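Local coordinates for putative L-alanine-DL-glutamate epimerase (Burkholderia xenovorans, PDB 3SN1), which probably acts as a metal-dependent racemase or epimerase of the mandelate racemase/muconate lactonizing enzyme family, at residues Arg118-Trp123 and Asn364-Ile369; Cys268-Gly273 and Thr293-Val298; Val288-Thr293 and Asn314-Asn319. All blocks are in the same frame, centred on the assembly; numbering follows the deposited sequence. Where two conformers were deposited one is given.

Contact 1 (Arg118-Trp123 and Asn364-Ile369); sequences RVPVYW and NGELII
Arg-118 and Glu-366 project from the same face of an antiparallel beta pairing that joins strand 118-123, a strand of the C-terminal barrel, to the late strand 366-368. Arg-118 pairs with Ile-368 and Pro-120 with Glu-366 at non-hydrogen-bonded positions. Between them, Val-119 and Leu-367 form the hydrogen-bonded pair, its bonds running from Val-119 N to Leu-367 O (2.9 Å) and from Leu-367 N to Val-119 O (2.8 Å). One further bond, Val-121 N to Gly-365 O, is longer at 3.3 Å but nearly straight.

The arginine runs outward over its neighbours. Arg-118 CB lies 3.6 Å from both Leu-367 O and Glu-366 OE1; Arg-118 CG is 4.2 Å from that carboxylate oxygen, Glu-366 OE1, and CD passes it more closely. With CG of Arg-118 beside the backbone N (chi1 -51°) and the chain extended to NE, the side chain travels alongside Ile-368. NE comes near Ile-368 CG1, and Ile-368 CD1 sits over the centre of one guanidinium face, 4.0 Å from Arg-118 NH2. NH1 is hydrogen-bonded to Gln-363 OE1, while a water in the guanidinium plane links it to Glu-366 OE1; the two charged groups themselves do not touch.

On the face of Val-119 and Leu-367, helix 323-335 packs on both and also meets Ile-369; Val-121 CG1 lies against Leu-367 CB. The far edge of strand 118-123 is bonded to strand 342-344. Glu-366 OE2 has Arg-160 as a long, weak ion-pair partner; it lies beside the Pro-120 ring, 3.5 Å from Pro-120 CG, and a second water links it to Arg-118 O.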
# COMPACT_ATOMS: atom_id res chain seq x y z
N ARG A 118 23.46 -15.18 33.10
CA ARG A 118 22.49 -14.56 33.98
C ARG A 118 21.61 -13.68 33.14
O ARG A 118 22.03 -13.19 32.08
CB ARG A 118 23.17 -13.72 35.06
CG ARG A 118 24.25 -14.46 35.81
CD ARG A 118 24.64 -13.74 37.10
NE ARG A 118 25.53 -14.58 37.90
CZ ARG A 118 25.92 -14.32 39.15
NH1 ARG A 118 25.49 -13.22 39.78
NH2 ARG A 118 26.75 -15.16 39.77
N VAL A 119 20.39 -13.47 33.61
CA VAL A 119 19.37 -12.73 32.89
C VAL A 119 18.77 -11.64 33.79
O VAL A 119 18.22 -11.99 34.83
CB VAL A 119 18.20 -13.69 32.50
CG1 VAL A 119 17.20 -13.00 31.58
CG2 VAL A 119 18.72 -14.98 31.86
N PRO A 120 18.84 -10.35 33.40
CA PRO A 120 18.11 -9.37 34.19
C PRO A 120 16.61 -9.62 34.18
O PRO A 120 16.06 -10.02 33.16
CB PRO A 120 18.44 -8.04 33.50
CG PRO A 120 19.83 -8.28 32.94
CD PRO A 120 19.73 -9.70 32.41
N VAL A 121 15.98 -9.43 35.33
CA VAL A 121 14.55 -9.60 35.45
C VAL A 121 13.87 -8.29 35.81
O VAL A 121 14.52 -7.32 36.19
CB VAL A 121 14.19 -10.69 36.51
CG1 VAL A 121 14.86 -12.02 36.14
CG2 VAL A 121 14.58 -10.23 37.95
N TYR A 122 12.55 -8.28 35.64
CA TYR A 122 11.70 -7.39 36.39
C TYR A 122 10.80 -8.18 37.33
O TYR A 122 10.37 -9.31 37.02
CB TYR A 122 10.87 -6.48 35.50
CG TYR A 122 9.85 -7.12 34.62
CD1 TYR A 122 8.51 -7.21 35.01
CD2 TYR A 122 10.18 -7.54 33.33
CE1 TYR A 122 7.55 -7.76 34.17
CE2 TYR A 122 9.22 -8.09 32.49
CZ TYR A 122 7.90 -8.17 32.91
OH TYR A 122 6.97 -8.72 32.06
N TRP A 123 10.53 -7.58 38.48
CA TRP A 123 9.61 -8.12 39.48
C TRP A 123 8.20 -7.76 39.04
O TRP A 123 7.76 -6.60 39.12
CB TRP A 123 9.96 -7.53 40.85
CG TRP A 123 9.06 -7.90 42.01
CD1 TRP A 123 7.82 -8.45 41.96
CD2 TRP A 123 9.33 -7.66 43.39
NE1 TRP A 123 7.30 -8.59 43.22
CE2 TRP A 123 8.21 -8.11 44.12
CE3 TRP A 123 10.42 -7.12 44.08
CZ2 TRP A 123 8.15 -8.04 45.51
CZ3 TRP A 123 10.36 -7.06 45.47
CH2 TRP A 123 9.23 -7.51 46.17
N ASN A 364 21.71 -9.77 42.62
CA ASN A 364 21.84 -8.42 42.05
C ASN A 364 20.89 -8.17 40.89
O ASN A 364 21.28 -7.68 39.82
CB ASN A 364 23.29 -8.15 41.66
CG ASN A 364 23.54 -6.68 41.31
OD1 ASN A 364 22.90 -5.77 41.85
ND2 ASN A 364 24.51 -6.44 40.43
N GLY A 365 19.63 -8.52 41.08
CA GLY A 365 18.59 -8.25 40.11
C GLY A 365 18.58 -9.13 38.88
O GLY A 365 17.86 -8.84 37.93
N GLU A 366 19.37 -10.21 38.89
CA GLU A 366 19.42 -11.15 37.77
C GLU A 366 19.10 -12.56 38.20
O GLU A 366 19.40 -12.95 39.34
CB GLU A 366 20.79 -11.16 37.15
CG GLU A 366 21.24 -9.80 36.66
CD GLU A 366 22.54 -9.89 35.90
OE1 GLU A 366 23.53 -10.41 36.47
OE2 GLU A 366 22.57 -9.44 34.74
N LEU A 367 18.50 -13.31 37.27
CA LEU A 367 18.26 -14.74 37.44
C LEU A 367 19.49 -15.49 36.96
O LEU A 367 19.97 -15.27 35.85
CB LEU A 367 17.04 -15.20 36.64
CG LEU A 367 16.72 -16.70 36.53
CD1 LEU A 367 16.40 -17.31 37.89
CD2 LEU A 367 15.52 -16.88 35.56
N ILE A 368 19.97 -16.39 37.81
CA ILE A 368 21.10 -17.24 37.47
C ILE A 368 20.58 -18.42 36.65
O ILE A 368 19.62 -19.08 37.06
CB ILE A 368 21.81 -17.74 38.73
CG1 ILE A 368 22.34 -16.53 39.51
CG2 ILE A 368 22.91 -18.75 38.36
CD1 ILE A 368 23.29 -16.87 40.64
N ILE A 369 21.18 -18.66 35.49
CA ILE A 369 20.76 -19.79 34.65
C ILE A 369 21.42 -21.06 35.16
O ILE A 369 22.64 -21.14 35.25
CB ILE A 369 21.17 -19.60 33.16
CG1 ILE A 369 20.69 -18.25 32.60
CG2 ILE A 369 20.66 -20.78 32.30
CD1 ILE A 369 19.27 -17.96 32.83
O HOH W 1 23.98 -10.84 38.91
O HOH W 2 23.54 -10.70 32.20
O HOH W 3 16.12 -6.86 38.38

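Contact 2 (Cys268-Gly273 and Thr293-Val298); sequences CETLFG and TIWNGV. With MG (magnesium ion), chain B.
The side-chain nitrogen of Asn-296, ND2, is held by two backbone carbonyls: Leu-271 O, reached across the contact at 3.0 Å, and Asp-292 O, one turn back in its own chain. The bond to Leu-271 O is almost linear (174°) and lies in both the asparagine amide plane and the carbonyl plane. The other end of the amide is used as well: Asn-296 OD1 accepts from Gly-273 N at 2.9 Å, a more bent bond with the donor tilted from the carbonyl plane. One asparagine thus straddles Phe-272 and grips the loop on both sides of it, which should fix the rotation of its amide.

Phe-272 and Trp-295 pack beside this clamp. The phenyl ring and the six-membered ring of the indole are nearly parallel (10°) but strongly offset, with centroids 5.1 Å apart and little ring-over-ring overlap. Trp-295 CG stands beside its backbone N (chi1 -81°), which lays the indole against the loop, where Thr-270 O meets the ring edge in plane, 3.6 Å from Trp-295 CZ3.

The clamped loop begins with a type I turn, Cys-268 to Leu-271, that carries a metal ligand: Glu-269 OE2 binds magnesium at 2.1 Å. Asp-219 and Glu-245 share this ion, the carboxylate triad of the enolase superfamily. The loop leads from barrel strand 265-267 into helix 273-282, and the short helix 293-296 lies against it through Trp-295 and Asn-296; helix 82-102 packs on both aromatic rings, while Pro-78 of a second subunit touches Trp-295 and Thr-270.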
# COMPACT_ATOMS: atom_id res chain seq x y z
N CYS A 268 1.84 -8.96 22.86
CA CYS A 268 1.88 -10.24 22.15
C CYS A 268 1.90 -11.46 23.05
O CYS A 268 2.04 -12.58 22.54
CB CYS A 268 3.03 -10.36 21.17
SG CYS A 268 3.22 -8.99 19.99
N GLU A 269 1.76 -11.27 24.36
CA GLU A 269 1.88 -12.41 25.29
C GLU A 269 0.90 -13.54 25.02
O GLU A 269 1.12 -14.66 25.50
CB GLU A 269 1.74 -11.98 26.77
CG GLU A 269 0.32 -11.65 27.21
CD GLU A 269 0.27 -11.02 28.60
OE1 GLU A 269 -0.75 -11.22 29.31
OE2 GLU A 269 1.25 -10.33 28.97
N THR A 270 -0.21 -13.24 24.32
CA THR A 270 -1.24 -14.25 24.06
C THR A 270 -1.17 -14.88 22.67
O THR A 270 -2.06 -15.65 22.31
CB THR A 270 -2.67 -13.68 24.25
OG1 THR A 270 -2.93 -12.72 23.23
CG2 THR A 270 -2.81 -13.08 25.65
N LEU A 271 -0.15 -14.55 21.88
CA LEU A 271 -0.12 -14.96 20.50
C LEU A 271 0.65 -16.23 20.26
O LEU A 271 1.61 -16.54 20.98
CB LEU A 271 0.43 -13.86 19.61
CG LEU A 271 -0.22 -12.51 19.69
CD1 LEU A 271 0.52 -11.54 18.69
CD2 LEU A 271 -1.72 -12.60 19.38
N PHE A 272 0.27 -16.94 19.19
CA PHE A 272 0.85 -18.24 18.87
C PHE A 272 1.49 -18.27 17.48
O PHE A 272 0.83 -18.06 16.49
CB PHE A 272 -0.23 -19.33 18.90
CG PHE A 272 -0.86 -19.57 20.24
CD1 PHE A 272 -0.41 -20.57 21.06
CD2 PHE A 272 -1.94 -18.79 20.67
CE1 PHE A 272 -1.01 -20.80 22.29
CE2 PHE A 272 -2.54 -19.02 21.90
CZ PHE A 272 -2.07 -20.03 22.69
N GLY A 273 2.78 -18.60 17.44
CA GLY A 273 3.49 -18.86 16.21
C GLY A 273 3.92 -17.62 15.47
O GLY A 273 3.41 -16.53 15.71
N THR A 293 6.35 -18.88 26.04
CA THR A 293 6.97 -20.12 25.63
C THR A 293 6.30 -21.31 26.31
O THR A 293 6.45 -22.46 25.87
CB THR A 293 8.49 -20.13 25.93
OG1 THR A 293 8.69 -20.38 27.32
CG2 THR A 293 9.16 -18.79 25.56
N ILE A 294 5.56 -21.05 27.39
CA ILE A 294 4.81 -22.08 28.10
C ILE A 294 3.64 -22.52 27.20
O ILE A 294 3.34 -23.71 27.06
CB ILE A 294 4.28 -21.56 29.47
CG1 ILE A 294 5.42 -20.99 30.32
CG2 ILE A 294 3.51 -22.63 30.21
CD1 ILE A 294 6.62 -21.93 30.50
N TRP A 295 2.99 -21.53 26.62
CA TRP A 295 1.94 -21.72 25.64
C TRP A 295 2.43 -22.28 24.30
O TRP A 295 1.85 -23.19 23.74
CB TRP A 295 1.26 -20.35 25.39
CG TRP A 295 0.26 -19.99 26.42
CD1 TRP A 295 0.14 -20.49 27.68
CD2 TRP A 295 -0.85 -19.11 26.22
NE1 TRP A 295 -0.96 -19.93 28.31
CE2 TRP A 295 -1.58 -19.08 27.42
CE3 TRP A 295 -1.28 -18.30 25.16
CZ2 TRP A 295 -2.74 -18.32 27.58
CZ3 TRP A 295 -2.43 -17.54 25.32
CH2 TRP A 295 -3.14 -17.56 26.52
N ASN A 296 3.47 -21.66 23.74
CA ASN A 296 3.89 -22.01 22.37
C ASN A 296 4.74 -23.26 22.32
O ASN A 296 4.75 -23.97 21.31
CB ASN A 296 4.68 -20.85 21.75
CG ASN A 296 3.76 -19.82 21.12
OD1 ASN A 296 3.38 -19.96 19.95
ND2 ASN A 296 3.43 -18.77 21.89
N GLY A 297 5.41 -23.56 23.43
CA GLY A 297 6.53 -24.49 23.42
C GLY A 297 7.80 -23.73 23.15
O GLY A 297 7.82 -22.78 22.35
N VAL A 298 8.88 -24.11 23.82
CA VAL A 298 10.14 -23.39 23.66
C VAL A 298 10.75 -23.53 22.26
O VAL A 298 11.31 -22.56 21.73
CB VAL A 298 11.16 -23.78 24.79
CG1 VAL A 298 12.58 -23.33 24.44
CG2 VAL A 298 10.70 -23.24 26.16
MG MG B . 1.05 -8.78 30.37
O HOH W 4 -0.36 -7.87 29.24

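Contact 3 (Val288-Thr293 and Asn314-Asn319); sequences VAIVDT and NVAPHN
Asp-292 and His-318 both swing their side chains opposite the backbone N (chi1 -167° and -174°), and this brings carboxylate and imidazole together just beyond the ends of two parallel strands. His-318 ND1 donates to Asp-292 OD1 at 2.7 Å, arriving from above the carboxylate plane; the two flat groups are turned 76° apart. Asp-292 OD1 is also hydrogen-bonded to Tyr-321 OH, and His-318 NE2 to a bound tartrate, an arrangement that probably helps to set the ring's rotation, with ND1 and NE2 both engaged.

Four backbone bonds lead up to this pair. They run alternately from Ala-289 N to Asn-314 O, Ala-316 N to Ala-289 O, Val-291 N to Ala-316 O (2.9 Å) and His-318 N to Val-291 O (2.9 Å). Past the strands, a water carries the link on between Thr-293 N and His-318 O.

Strands 288-291 and 314-317 are successive barrel strands joined through the short helix 293-296 and helix 298-310 as a beta-alpha-beta crossover. Helix 298-310 packs on Val-291 and Val-315, and helix 323-335 on Pro-317; from the opposite face Ile-290 reaches Glu-269, while strand 265-267 bonds to the other edge of 288-291.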
# COMPACT_ATOMS: atom_id res chain seq x y z
N VAL A 288 8.60 -4.05 21.78
CA VAL A 288 9.01 -5.31 22.40
C VAL A 288 7.91 -6.36 22.22
O VAL A 288 6.73 -6.08 22.43
CB VAL A 288 9.32 -5.13 23.90
CG1 VAL A 288 9.61 -6.49 24.60
CG2 VAL A 288 10.48 -4.14 24.10
N ALA A 289 8.32 -7.55 21.79
CA ALA A 289 7.43 -8.69 21.63
C ALA A 289 7.55 -9.62 22.81
O ALA A 289 8.61 -10.18 23.09
CB ALA A 289 7.75 -9.42 20.35
N ILE A 290 6.45 -9.80 23.52
CA ILE A 290 6.39 -10.74 24.63
C ILE A 290 6.00 -12.09 24.08
O ILE A 290 5.02 -12.20 23.33
CB ILE A 290 5.39 -10.28 25.69
CG1 ILE A 290 5.88 -8.97 26.34
CG2 ILE A 290 5.24 -11.34 26.80
CD1 ILE A 290 4.77 -8.14 26.93
N VAL A 291 6.75 -13.13 24.45
CA VAL A 291 6.54 -14.46 23.87
C VAL A 291 6.20 -15.39 25.01
O VAL A 291 6.97 -15.49 25.96
CB VAL A 291 7.76 -14.97 23.11
CG1 VAL A 291 7.49 -16.37 22.54
CG2 VAL A 291 8.14 -14.00 21.98
N ASP A 292 5.05 -16.05 24.94
CA ASP A 292 4.73 -17.08 25.94
C ASP A 292 5.21 -18.46 25.50
O ASP A 292 4.60 -19.11 24.65
CB ASP A 292 3.24 -17.10 26.28
CG ASP A 292 2.96 -17.92 27.53
OD1 ASP A 292 2.16 -17.47 28.38
OD2 ASP A 292 3.61 -18.99 27.69
N THR A 293 6.35 -18.88 26.04
CA THR A 293 6.97 -20.12 25.63
C THR A 293 6.30 -21.31 26.31
O THR A 293 6.45 -22.46 25.87
CB THR A 293 8.49 -20.13 25.93
OG1 THR A 293 8.69 -20.38 27.32
CG2 THR A 293 9.16 -18.79 25.56
N ASN A 314 13.38 -7.02 20.05
CA ASN A 314 13.77 -7.86 21.15
C ASN A 314 12.55 -8.45 21.81
O ASN A 314 11.47 -7.85 21.80
CB ASN A 314 14.62 -7.08 22.16
CG ASN A 314 16.03 -6.81 21.66
OD1 ASN A 314 16.45 -7.35 20.63
ND2 ASN A 314 16.76 -5.96 22.38
N VAL A 315 12.75 -9.63 22.42
CA VAL A 315 11.64 -10.38 23.01
C VAL A 315 11.79 -10.52 24.51
O VAL A 315 12.90 -10.50 25.04
CB VAL A 315 11.48 -11.78 22.36
CG1 VAL A 315 11.25 -11.64 20.84
CG2 VAL A 315 12.69 -12.70 22.66
N ALA A 316 10.66 -10.69 25.17
CA ALA A 316 10.60 -10.94 26.60
C ALA A 316 9.69 -12.12 26.90
O ALA A 316 8.53 -12.14 26.46
CB ALA A 316 10.12 -9.68 27.35
N PRO A 317 10.16 -13.09 27.70
CA PRO A 317 9.29 -14.20 28.04
C PRO A 317 8.12 -13.79 28.91
O PRO A 317 8.27 -12.90 29.76
CB PRO A 317 10.19 -15.15 28.82
CG PRO A 317 11.53 -14.73 28.58
CD PRO A 317 11.55 -13.33 28.15
N HIS A 318 6.97 -14.43 28.71
CA HIS A 318 5.80 -14.24 29.55
C HIS A 318 5.91 -15.30 30.64
O HIS A 318 5.86 -16.48 30.36
CB HIS A 318 4.55 -14.47 28.71
CG HIS A 318 3.26 -14.17 29.40
ND1 HIS A 318 2.12 -14.90 29.16
CD2 HIS A 318 2.91 -13.19 30.27
CE1 HIS A 318 1.13 -14.41 29.88
NE2 HIS A 318 1.58 -13.37 30.56
N ASN A 319 6.11 -14.87 31.87
CA ASN A 319 6.43 -15.79 32.96
C ASN A 319 5.83 -15.28 34.26
O ASN A 319 6.36 -14.34 34.86
CB ASN A 319 7.95 -15.90 33.10
CG ASN A 319 8.37 -16.88 34.17
OD1 ASN A 319 7.97 -18.04 34.13
ND2 ASN A 319 9.17 -16.42 35.14
O HOH W 5 6.94 -17.86 28.54

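Contacts 2 and 3 adjoin, their centres 8 Å apart. Contact 2 supplies a magnesium ligand, Glu-269, and contact 3 brings the side chain of His-318 to about 5 Å from a bound magnesium ion. Glu-269 CD lies 3.3 Å from His-318 NE2, and both residues hydrogen-bond to one oxygen of a bound tartrate, which probably comes from the crystallisation liquor and may mark the substrate pocket. Thr-293 belongs to both contacts, and Asp-292 N-caps helix 293-296, its OD2 accepting from Trp-295 N. Contact 1 stands apart, its centre about 15 Å from that of contact 3 and 21 Å from that of contact 2, yet Tyr-122 OH is hydrogen-bonded to Lys-163, a 2-oxoglutarate-binding residue.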